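TerD domain-containing protein (Streptomyces avermitilis, PDB 2QNG) is of unknown function but binds two calcium ions in a TerD-type beta sandwich, the fold of the CAPAB/TerDEXZ family. Local coordinates at residues I30-W39 / G95-N105; D50-F58 / P67-S75. All blocks are in the same frame, centred on the assembly; numbering follows the deposited sequence.

Contact 1 of 2, residues I30-W39 / G95-N105; sequences IRKVELAVKW and GWDEVMTLELN. With CA (calcium ion), chain B; CA (calcium ion), chain C.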
loop_
_atom_site.group_PDB
_atom_site.type_symbol
_atom_site.label_atom_id
_atom_site.label_comp_id
_atom_site.label_asym_id
_atom_site.label_seq_id
_atom_site.Cartn_x
_atom_site.Cartn_y
_atom_site.Cartn_z
ATOM N N ILE A 30 -9.234 -12.986 -7.499
ATOM C CA ILE A 30 -7.891 -12.408 -7.623
ATOM C C ILE A 30 -6.848 -13.397 -7.077
ATOM O O ILE A 30 -7.000 -13.886 -5.958
ATOM C CB ILE A 30 -7.805 -11.054 -6.849
ATOM C CG1 ILE A 30 -8.850 -10.034 -7.349
ATOM C CG2 ILE A 30 -6.400 -10.471 -6.925
ATOM C CD1 ILE A 30 -8.787 -9.719 -8.858
ATOM N N ARG A 31 -5.776 -13.659 -7.836
ATOM C CA ARG A 31 -4.737 -14.606 -7.397
ATOM C C ARG A 31 -3.391 -13.949 -7.030
ATOM O O ARG A 31 -2.681 -14.416 -6.142
ATOM C CB ARG A 31 -4.463 -15.676 -8.473
ATOM C CG ARG A 31 -5.663 -16.446 -9.018
ATOM C CD ARG A 31 -5.993 -17.608 -8.168
ATOM N NE ARG A 31 -7.170 -18.330 -8.661
ATOM C CZ ARG A 31 -7.144 -19.327 -9.544
ATOM N NH1 ARG A 31 -5.997 -19.761 -10.061
ATOM N NH2 ARG A 31 -8.281 -19.899 -9.896
ATOM N N LYS A 32 -3.020 -12.898 -7.749
ATOM C CA LYS A 32 -1.727 -12.244 -7.561
ATOM C C LYS A 32 -1.902 -10.804 -7.981
ATOM O O LYS A 32 -2.470 -10.528 -9.047
ATOM C CB LYS A 32 -0.676 -12.892 -8.450
ATOM C CG LYS A 32 0.725 -12.361 -8.255
ATOM C CD LYS A 32 1.716 -13.181 -9.041
ATOM C CE LYS A 32 3.074 -12.528 -9.041
ATOM N NZ LYS A 32 4.048 -13.278 -9.877
ATOM N N VAL A 33 -1.386 -9.894 -7.159
ATOM C CA VAL A 33 -1.558 -8.449 -7.362
ATOM C C VAL A 33 -0.183 -7.796 -7.354
ATOM O O VAL A 33 0.698 -8.179 -6.576
ATOM C CB VAL A 33 -2.435 -7.824 -6.220
ATOM C CG1 VAL A 33 -2.509 -6.296 -6.242
ATOM C CG2 VAL A 33 -3.823 -8.408 -6.281
ATOM N N GLU A 34 -0.027 -6.798 -8.206
ATOM C CA GLU A 34 1.135 -5.924 -8.142
ATOM C C GLU A 34 0.621 -4.531 -7.846
ATOM O O GLU A 34 -0.278 -4.062 -8.530
ATOM C CB GLU A 34 1.869 -5.946 -9.480
ATOM C CG GLU A 34 3.147 -5.091 -9.627
ATOM C CD GLU A 34 3.391 -4.701 -11.108
ATOM O OE1 GLU A 34 3.505 -5.671 -11.911
ATOM O OE2 GLU A 34 3.399 -3.465 -11.452
ATOM N N LEU A 35 1.167 -3.884 -6.819
ATOM C CA LEU A 35 0.850 -2.485 -6.555
ATOM C C LEU A 35 2.110 -1.671 -6.874
ATOM O O LEU A 35 3.160 -1.929 -6.308
ATOM C CB LEU A 35 0.456 -2.315 -5.081
ATOM C CG LEU A 35 0.304 -0.881 -4.570
ATOM C CD1 LEU A 35 -0.601 0.059 -5.377
ATOM C CD2 LEU A 35 -0.178 -0.928 -3.127
ATOM N N ALA A 36 1.996 -0.694 -7.773
ATOM C CA ALA A 36 3.144 0.135 -8.134
ATOM C C ALA A 36 2.844 1.591 -7.814
ATOM O O ALA A 36 1.701 2.023 -7.984
ATOM C CB ALA A 36 3.429 -0.028 -9.624
ATOM N N VAL A 37 3.866 2.324 -7.352
ATOM C CA VAL A 37 3.699 3.730 -6.969
ATOM C C VAL A 37 4.837 4.519 -7.596
ATOM O O VAL A 37 5.973 4.039 -7.654
ATOM C CB VAL A 37 3.670 3.859 -5.427
ATOM C CG1 VAL A 37 3.565 5.322 -4.978
ATOM C CG2 VAL A 37 2.489 3.070 -4.895
ATOM N N LYS A 38 4.512 5.722 -8.068
ATOM C CA LYS A 38 5.498 6.617 -8.672
ATOM C C LYS A 38 5.315 8.028 -8.145
ATOM O O LYS A 38 4.216 8.408 -7.714
ATOM C CB LYS A 38 5.380 6.627 -10.205
ATOM C CG LYS A 38 4.223 7.487 -10.736
ATOM C CD LYS A 38 3.774 7.076 -12.136
ATOM C CE LYS A 38 4.678 7.598 -13.222
ATOM N NZ LYS A 38 4.636 6.713 -14.439
ATOM N N TRP A 39 6.395 8.796 -8.178
ATOM C CA TRP A 39 6.363 10.217 -7.880
ATOM C C TRP A 39 7.626 10.845 -8.435
ATOM O O TRP A 39 8.560 10.146 -8.864
ATOM C CB TRP A 39 6.200 10.500 -6.372
ATOM C CG TRP A 39 7.337 10.073 -5.515
ATOM C CD1 TRP A 39 8.314 10.884 -4.998
ATOM C CD2 TRP A 39 7.648 8.735 -5.062
ATOM N NE1 TRP A 39 9.193 10.146 -4.225
ATOM C CE2 TRP A 39 8.795 8.827 -4.240
ATOM C CE3 TRP A 39 7.031 7.490 -5.208
ATOM C CZ2 TRP A 39 9.365 7.714 -3.620
ATOM C CZ3 TRP A 39 7.599 6.377 -4.588
ATOM C CH2 TRP A 39 8.760 6.492 -3.809
ATOM N N GLY A 95 9.248 6.189 -14.478
ATOM C CA GLY A 95 8.478 4.959 -14.344
ATOM C C GLY A 95 8.164 4.648 -12.893
ATOM O O GLY A 95 8.157 5.552 -12.046
ATOM N N TRP A 96 7.894 3.379 -12.602
ATOM C CA TRP A 96 7.442 3.024 -11.253
ATOM C C TRP A 96 8.613 3.018 -10.277
ATOM O O TRP A 96 9.643 2.407 -10.544
ATOM C CB TRP A 96 6.717 1.677 -11.305
ATOM C CG TRP A 96 5.503 1.773 -12.185
ATOM C CD1 TRP A 96 5.366 1.272 -13.449
ATOM C CD2 TRP A 96 4.303 2.526 -11.920
ATOM N NE1 TRP A 96 4.144 1.630 -13.957
ATOM C CE2 TRP A 96 3.476 2.415 -13.056
ATOM C CE3 TRP A 96 3.848 3.262 -10.830
ATOM C CZ2 TRP A 96 2.201 3.006 -13.116
ATOM C CZ3 TRP A 96 2.598 3.867 -10.893
ATOM C CH2 TRP A 96 1.792 3.735 -12.031
ATOM N N ASP A 97 8.468 3.748 -9.171
ATOM C CA ASP A 97 9.552 3.882 -8.200
ATOM C C ASP A 97 9.541 2.804 -7.128
ATOM O O ASP A 97 10.599 2.411 -6.635
ATOM C CB ASP A 97 9.498 5.256 -7.522
ATOM C CG ASP A 97 9.683 6.381 -8.506
ATOM O OD1 ASP A 97 10.783 6.495 -9.108
ATOM O OD2 ASP A 97 8.751 7.174 -8.692
ATOM N N GLU A 98 8.357 2.310 -6.777
ATOM C CA GLU A 98 8.268 1.292 -5.739
ATOM C C GLU A 98 7.140 0.348 -6.119
ATOM O O GLU A 98 6.074 0.780 -6.554
ATOM C CB GLU A 98 8.056 1.984 -4.387
ATOM C CG GLU A 98 8.099 1.090 -3.150
ATOM C CD GLU A 98 8.493 1.858 -1.879
ATOM O OE1 GLU A 98 9.369 2.761 -1.922
ATOM O OE2 GLU A 98 7.944 1.534 -0.812
ATOM N N VAL A 99 7.413 -0.953 -6.006
ATOM C CA VAL A 99 6.509 -1.983 -6.494
ATOM C C VAL A 99 6.439 -3.079 -5.451
ATOM O O VAL A 99 7.469 -3.498 -4.935
ATOM C CB VAL A 99 6.995 -2.582 -7.845
ATOM C CG1 VAL A 99 6.007 -3.618 -8.361
ATOM C CG2 VAL A 99 7.231 -1.472 -8.897
HETATM N N MSE A 100 5.218 -3.524 -5.157
HETATM C CA MSE A 100 5.020 -4.657 -4.242
HETATM C C MSE A 100 4.154 -5.712 -4.887
HETATM O O MSE A 100 3.224 -5.404 -5.615
HETATM C CB MSE A 100 4.368 -4.199 -2.940
HETATM C CG MSE A 100 4.083 -5.340 -1.973
HETATM SE SE MSE A 100 3.279 -4.726 -0.301
HETATM C CE MSE A 100 4.818 -3.800 0.529
ATOM N N THR A 101 4.496 -6.965 -4.616
ATOM C CA THR A 101 3.739 -8.107 -5.114
ATOM C C THR A 101 3.027 -8.822 -3.963
ATOM O O THR A 101 3.626 -9.039 -2.905
ATOM C CB THR A 101 4.698 -9.076 -5.791
ATOM O OG1 THR A 101 5.325 -8.404 -6.895
ATOM C CG2 THR A 101 3.981 -10.318 -6.331
ATOM N N LEU A 102 1.743 -9.153 -4.178
ATOM C CA LEU A 102 0.971 -9.891 -3.190
ATOM C C LEU A 102 0.448 -11.164 -3.825
ATOM O O LEU A 102 -0.431 -11.118 -4.668
ATOM C CB LEU A 102 -0.189 -9.031 -2.673
ATOM C CG LEU A 102 0.293 -7.668 -2.110
ATOM C CD1 LEU A 102 0.176 -6.535 -3.129
ATOM C CD2 LEU A 102 -0.502 -7.331 -0.882
ATOM N N GLU A 103 1.044 -12.292 -3.450
ATOM C CA GLU A 103 0.632 -13.600 -3.965
ATOM C C GLU A 103 -0.529 -14.095 -3.124
ATOM O O GLU A 103 -0.395 -15.032 -2.303
ATOM C CB GLU A 103 1.827 -14.580 -4.022
ATOM C CG GLU A 103 2.803 -14.096 -5.117
ATOM C CD GLU A 103 4.109 -14.869 -5.302
ATOM O OE1 GLU A 103 4.371 -15.772 -4.560
ATOM O OE2 GLU A 103 4.877 -14.505 -6.213
ATOM N N LEU A 104 -1.686 -13.476 -3.340
ATOM C CA LEU A 104 -2.834 -13.717 -2.473
ATOM C C LEU A 104 -3.271 -15.178 -2.475
ATOM O O LEU A 104 -3.677 -15.731 -1.439
ATOM C CB LEU A 104 -4.013 -12.847 -2.910
ATOM C CG LEU A 104 -3.864 -11.320 -2.749
ATOM C CD1 LEU A 104 -5.085 -10.602 -3.235
ATOM C CD2 LEU A 104 -3.564 -10.926 -1.309
ATOM N N ASN A 105 -3.191 -15.823 -3.642
ATOM C CA ASN A 105 -3.559 -17.249 -3.730
ATOM C C ASN A 105 -2.795 -18.111 -2.726
ATOM O O ASN A 105 -3.326 -19.118 -2.236
ATOM C CB ASN A 105 -3.293 -17.743 -5.165
ATOM C CG ASN A 105 -3.642 -19.194 -5.359
ATOM O OD1 ASN A 105 -4.770 -19.584 -5.157
ATOM N ND2 ASN A 105 -2.666 -19.989 -5.780
HETATM CA CA CA B . 10.021 8.733 -10.063
HETATM CA CA CA C . 10.180 4.618 -0.268
HETATM O O HOH W 1 8.359 8.227 -11.648
HETATM O O HOH W 2 10.246 10.721 -11.365
HETATM O O HOH W 3 11.860 3.243 0.598
#
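Asp97 and Trp39 meet at a calcium ion where two neighbouring antiparallel strands, 33-39 and 98-102, of the TerD beta sandwich reach their calcium-binding end. Both carboxylate oxygens of Asp97 and the backbone O of Trp39 bind the metal, two waters add to them, and the carbonyls of Gly91 and Gly93 complete the site. Asp97 OD2 also accepts a 2.9 Å hydrogen bond from Trp39 N, nearly along its C-O axis, so metal and amide together fix the carboxylate's rotation. The Trp39 side chain, with CG lodged between its backbone N and carbonyl carbon (chi1 66°), folds back so that Asp97 CB sits over one face of its six-membered ring, a CH-pi contact. A classic beta bulge sets Asp97 in place: Asp97 N and Glu98 N both donate to Val37 O. Glu98 binds the second calcium through OE1 at 2.6 Å, while OE2 probably accepts a hydrogen bond from Ile53 N.

On the opposite side of the sheet from Glu98, Lys38 CD rests over the six-membered ring of Trp96; in one of two conformers, Lys38 NZ makes a cation-pi contact 4.6 Å from its centroid. Ala36 CB packs 3.5 Å from Trp96 CE3. The Glu34 side chain crosses that of Val99, CG to CG1 at 3.5 Å, before its carboxylate reaches Arg138 and Arg140. The face that bears Glu98 also carries Leu35, Val37, Met100 (a selenomethionine) and Leu102 into the core against strands 51-59 and 111-120. Beyond the strands, pairing carries on into a 3-10 turn, where Asn105 N donates to Arg31 O at 2.9 Å. Leu104 CD1 rests against both Ile30 CG2 (3.9 Å) and Val33 CG2 (4.0 Å).

Contact 2 of 2, residues D50-F58 / P67-S75; sequences DLDIVAATF and PAYVVHFDS. With CA (calcium ion), chain C.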
loop_
_atom_site.group_PDB
_atom_site.type_symbol
_atom_site.label_atom_id
_atom_site.label_comp_id
_atom_site.label_asym_id
_atom_site.label_seq_id
_atom_site.Cartn_x
_atom_site.Cartn_y
_atom_site.Cartn_z
ATOM N N ASP A 50 9.690 10.771 0.055
ATOM C CA ASP A 50 9.853 9.320 0.149
ATOM C C ASP A 50 8.489 8.734 0.470
ATOM O O ASP A 50 7.958 8.966 1.550
ATOM C CB ASP A 50 10.859 9.019 1.277
ATOM C CG ASP A 50 11.139 7.528 1.445
ATOM O OD1 ASP A 50 10.632 6.703 0.622
ATOM O OD2 ASP A 50 11.860 7.186 2.415
ATOM N N LEU A 51 7.915 8.026 -0.494
ATOM C CA LEU A 51 6.694 7.266 -0.298
ATOM C C LEU A 51 7.072 5.815 -0.084
ATOM O O LEU A 51 8.025 5.333 -0.721
ATOM C CB LEU A 51 5.746 7.385 -1.516
ATOM C CG LEU A 51 4.900 8.678 -1.622
ATOM C CD1 LEU A 51 5.715 9.989 -1.563
ATOM C CD2 LEU A 51 4.036 8.637 -2.876
ATOM N N ASP A 52 6.335 5.130 0.793
ATOM C CA ASP A 52 6.553 3.704 1.000
ATOM C C ASP A 52 5.244 2.957 0.840
ATOM O O ASP A 52 4.218 3.371 1.381
ATOM C CB ASP A 52 7.061 3.427 2.414
ATOM C CG ASP A 52 8.501 3.882 2.633
ATOM O OD1 ASP A 52 9.276 4.018 1.686
ATOM O OD2 ASP A 52 8.888 4.067 3.799
ATOM N N ILE A 53 5.292 1.820 0.134
ATOM C CA ILE A 53 4.146 0.911 0.071
ATOM C C ILE A 53 4.184 0.023 1.320
ATOM O O ILE A 53 5.255 -0.460 1.729
ATOM C CB ILE A 53 4.205 0.028 -1.182
ATOM C CG1 ILE A 53 4.236 0.891 -2.446
ATOM C CG2 ILE A 53 3.018 -0.913 -1.193
ATOM C CD1 ILE A 53 4.450 0.082 -3.725
ATOM N N VAL A 54 3.004 -0.170 1.905
ATOM C CA VAL A 54 2.897 -1.075 3.050
ATOM C C VAL A 54 1.662 -1.943 2.883
ATOM O O VAL A 54 0.632 -1.509 2.357
ATOM C CB VAL A 54 2.905 -0.323 4.423
ATOM C CG1 VAL A 54 1.827 0.690 4.456
ATOM C CG2 VAL A 54 2.757 -1.303 5.592
ATOM N N ALA A 55 1.809 -3.210 3.283
ATOM C CA ALA A 55 0.672 -4.132 3.277
ATOM C C ALA A 55 0.485 -4.713 4.666
ATOM O O ALA A 55 1.466 -4.928 5.383
ATOM C CB ALA A 55 0.879 -5.240 2.264
ATOM N N ALA A 56 -0.765 -5.015 5.007
ATOM C CA ALA A 56 -1.079 -5.647 6.276
ATOM C C ALA A 56 -2.015 -6.804 6.032
ATOM O O ALA A 56 -2.930 -6.693 5.210
ATOM C CB ALA A 56 -1.674 -4.652 7.263
ATOM N N THR A 57 -1.769 -7.920 6.734
ATOM C CA THR A 57 -2.671 -9.076 6.674
ATOM C C THR A 57 -3.482 -9.140 7.959
ATOM O O THR A 57 -3.023 -8.690 9.031
ATOM C CB THR A 57 -1.895 -10.373 6.520
ATOM O OG1 THR A 57 -1.023 -10.461 7.640
ATOM C CG2 THR A 57 -1.100 -10.333 5.203
ATOM N N PHE A 58 -4.690 -9.705 7.846
ATOM C CA PHE A 58 -5.605 -9.829 8.993
ATOM C C PHE A 58 -6.207 -11.219 9.073
ATOM O O PHE A 58 -6.484 -11.855 8.060
ATOM C CB PHE A 58 -6.705 -8.763 8.940
ATOM C CG PHE A 58 -6.161 -7.375 8.889
ATOM C CD1 PHE A 58 -5.988 -6.637 10.062
ATOM C CD2 PHE A 58 -5.761 -6.831 7.672
ATOM C CE1 PHE A 58 -5.409 -5.381 10.011
ATOM C CE2 PHE A 58 -5.199 -5.562 7.612
ATOM C CZ PHE A 58 -5.016 -4.833 8.782
ATOM N N PRO A 67 -3.261 -6.036 12.913
ATOM C CA PRO A 67 -2.592 -6.737 11.815
ATOM C C PRO A 67 -1.874 -7.993 12.302
ATOM O O PRO A 67 -1.252 -7.949 13.373
ATOM C CB PRO A 67 -1.585 -5.691 11.307
ATOM C CG PRO A 67 -2.231 -4.382 11.663
ATOM C CD PRO A 67 -2.845 -4.626 13.004
ATOM N N ALA A 68 -1.982 -9.103 11.551
ATOM C CA ALA A 68 -1.185 -10.276 11.862
ATOM C C ALA A 68 0.287 -9.981 11.615
ATOM O O ALA A 68 1.153 -10.332 12.425
ATOM C CB ALA A 68 -1.653 -11.499 11.073
ATOM N N TYR A 69 0.564 -9.299 10.495
ATOM C CA TYR A 69 1.895 -8.782 10.212
ATOM C C TYR A 69 1.767 -7.714 9.159
ATOM O O TYR A 69 0.736 -7.591 8.490
ATOM C CB TYR A 69 2.892 -9.879 9.777
ATOM C CG TYR A 69 2.528 -10.650 8.530
ATOM C CD1 TYR A 69 2.781 -10.128 7.251
ATOM C CD2 TYR A 69 1.932 -11.900 8.621
ATOM C CE1 TYR A 69 2.469 -10.853 6.099
ATOM C CE2 TYR A 69 1.606 -12.621 7.466
ATOM C CZ TYR A 69 1.881 -12.099 6.227
ATOM O OH TYR A 69 1.588 -12.790 5.069
ATOM N N VAL A 70 2.819 -6.919 9.067
ATOM C CA VAL A 70 2.914 -5.921 8.016
ATOM C C VAL A 70 4.192 -6.100 7.201
ATOM O O VAL A 70 5.209 -6.602 7.712
ATOM C CB VAL A 70 2.863 -4.472 8.571
ATOM C CG1 VAL A 70 1.591 -4.233 9.372
ATOM C CG2 VAL A 70 4.053 -4.166 9.408
ATOM N N VAL A 71 4.105 -5.692 5.932
ATOM C CA VAL A 71 5.235 -5.788 4.994
ATOM C C VAL A 71 5.506 -4.405 4.434
ATOM O O VAL A 71 4.589 -3.710 3.978
ATOM C CB VAL A 71 4.935 -6.753 3.819
ATOM C CG1 VAL A 71 6.167 -6.917 2.909
ATOM C CG2 VAL A 71 4.511 -8.128 4.369
ATOM N N HIS A 72 6.775 -4.017 4.507
ATOM C CA HIS A 72 7.252 -2.764 3.929
ATOM C C HIS A 72 8.767 -2.882 3.819
ATOM O O HIS A 72 9.333 -3.959 4.083
ATOM C CB HIS A 72 6.807 -1.541 4.761
ATOM C CG HIS A 72 7.174 -1.616 6.218
ATOM N ND1 HIS A 72 8.482 -1.599 6.672
ATOM C CD2 HIS A 72 6.396 -1.723 7.321
ATOM C CE1 HIS A 72 8.487 -1.679 7.992
ATOM N NE2 HIS A 72 7.234 -1.746 8.410
ATOM N N PHE A 73 9.416 -1.810 3.394
ATOM C CA PHE A 73 10.844 -1.922 3.026
ATOM C C PHE A 73 11.723 -2.420 4.197
ATOM O O PHE A 73 12.807 -2.980 3.972
ATOM C CB PHE A 73 11.355 -0.586 2.477
ATOM C CG PHE A 73 11.741 0.371 3.535
ATOM C CD1 PHE A 73 13.073 0.495 3.912
ATOM C CD2 PHE A 73 10.768 1.140 4.187
ATOM C CE1 PHE A 73 13.443 1.381 4.920
ATOM C CE2 PHE A 73 11.122 2.031 5.209
ATOM C CZ PHE A 73 12.468 2.142 5.574
ATOM N N ASP A 74 11.262 -2.240 5.423
ATOM C CA ASP A 74 12.030 -2.706 6.567
ATOM C C ASP A 74 11.379 -3.865 7.330
ATOM O O ASP A 74 11.722 -4.139 8.481
ATOM C CB ASP A 74 12.327 -1.534 7.519
ATOM C CG ASP A 74 13.567 -1.765 8.348
ATOM O OD1 ASP A 74 14.585 -2.242 7.789
ATOM O OD2 ASP A 74 13.513 -1.473 9.569
ATOM N N SER A 75 10.448 -4.563 6.683
ATOM C CA SER A 75 9.721 -5.638 7.343
ATOM C C SER A 75 9.301 -6.671 6.300
ATOM O O SER A 75 8.326 -6.458 5.614
ATOM C CB SER A 75 8.490 -5.077 8.053
ATOM O OG SER A 75 7.729 -6.101 8.672
HETATM CA CA CA C . 10.180 4.618 -0.268
HETATM O O HOH W 4 7.883 0.111 2.110
HETATM O O HOH W 3 11.860 3.243 0.598
#
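Strands 51-58 and 69-71 run antiparallel as the two arms of a beta hairpin, their axes 4.6 Å apart at 157°, with Ala55 and Val71 exchanging both backbone bonds as a hydrogen-bonded pair. Toward the hairpin's closed end, Thr57 N donates to Tyr69 O and Ala68 N to Thr57 O. Thr57 lies over the Tyr69 ring: OG1 hangs 3.3 Å above the centre of its plane and CG2 reaches Tyr69 CZ at 3.6 Å. With CG between its backbone N and carbonyl carbon (chi1 60°), the Tyr69 ring turns toward strand 51-58 and under Thr57. On the other face Ala56 CB meets Val70 CG1 at 3.9 Å, and Phe58 CE1 lies 3.7 Å from Pro67 CG.

At the open end a water joins Ile53 O to Phe73 N. Asp52 OD1 binds calcium at 2.2 Å; Asp50 and Leu51 supply further ligands. Asp52 OD2 touches Phe73 CE2 at 3.3 Å and is hydrogen-bonded to Gln121. Strand 69-71 is the edge of its sheet and 51-59 pairs next with 111-120; Ala55 and Val71 face Met100 and Ile82 of the other sheet, and Phe58 packs on Val115 of strand 111-120.

Contacts 1 and 2 belong to opposing sheets of one sandwich, their centres 12 Å apart, and both are largely buried. Contact 1 joins two inner strands, whereas contact 2 pairs an inner strand with a short edge strand. Between them, Leu35 and Val37 meet Ile53. The calcium bound by Asp50, Leu51, Asp52, Ser88 and Glu98 ties the sheets at one end, with a shared water ligand; contact 1 alone holds ligands of the other calcium. Exposure is confined to the ends and outer face of contact 1, which mixes charged Lys38 and Glu34 with apolar Trp96, Ala36 and Val99, and mostly to the edge strand and turn of contact 2, which packs threonine, proline and small aliphatic groups against aromatic rings, its acids gathered at the calcium.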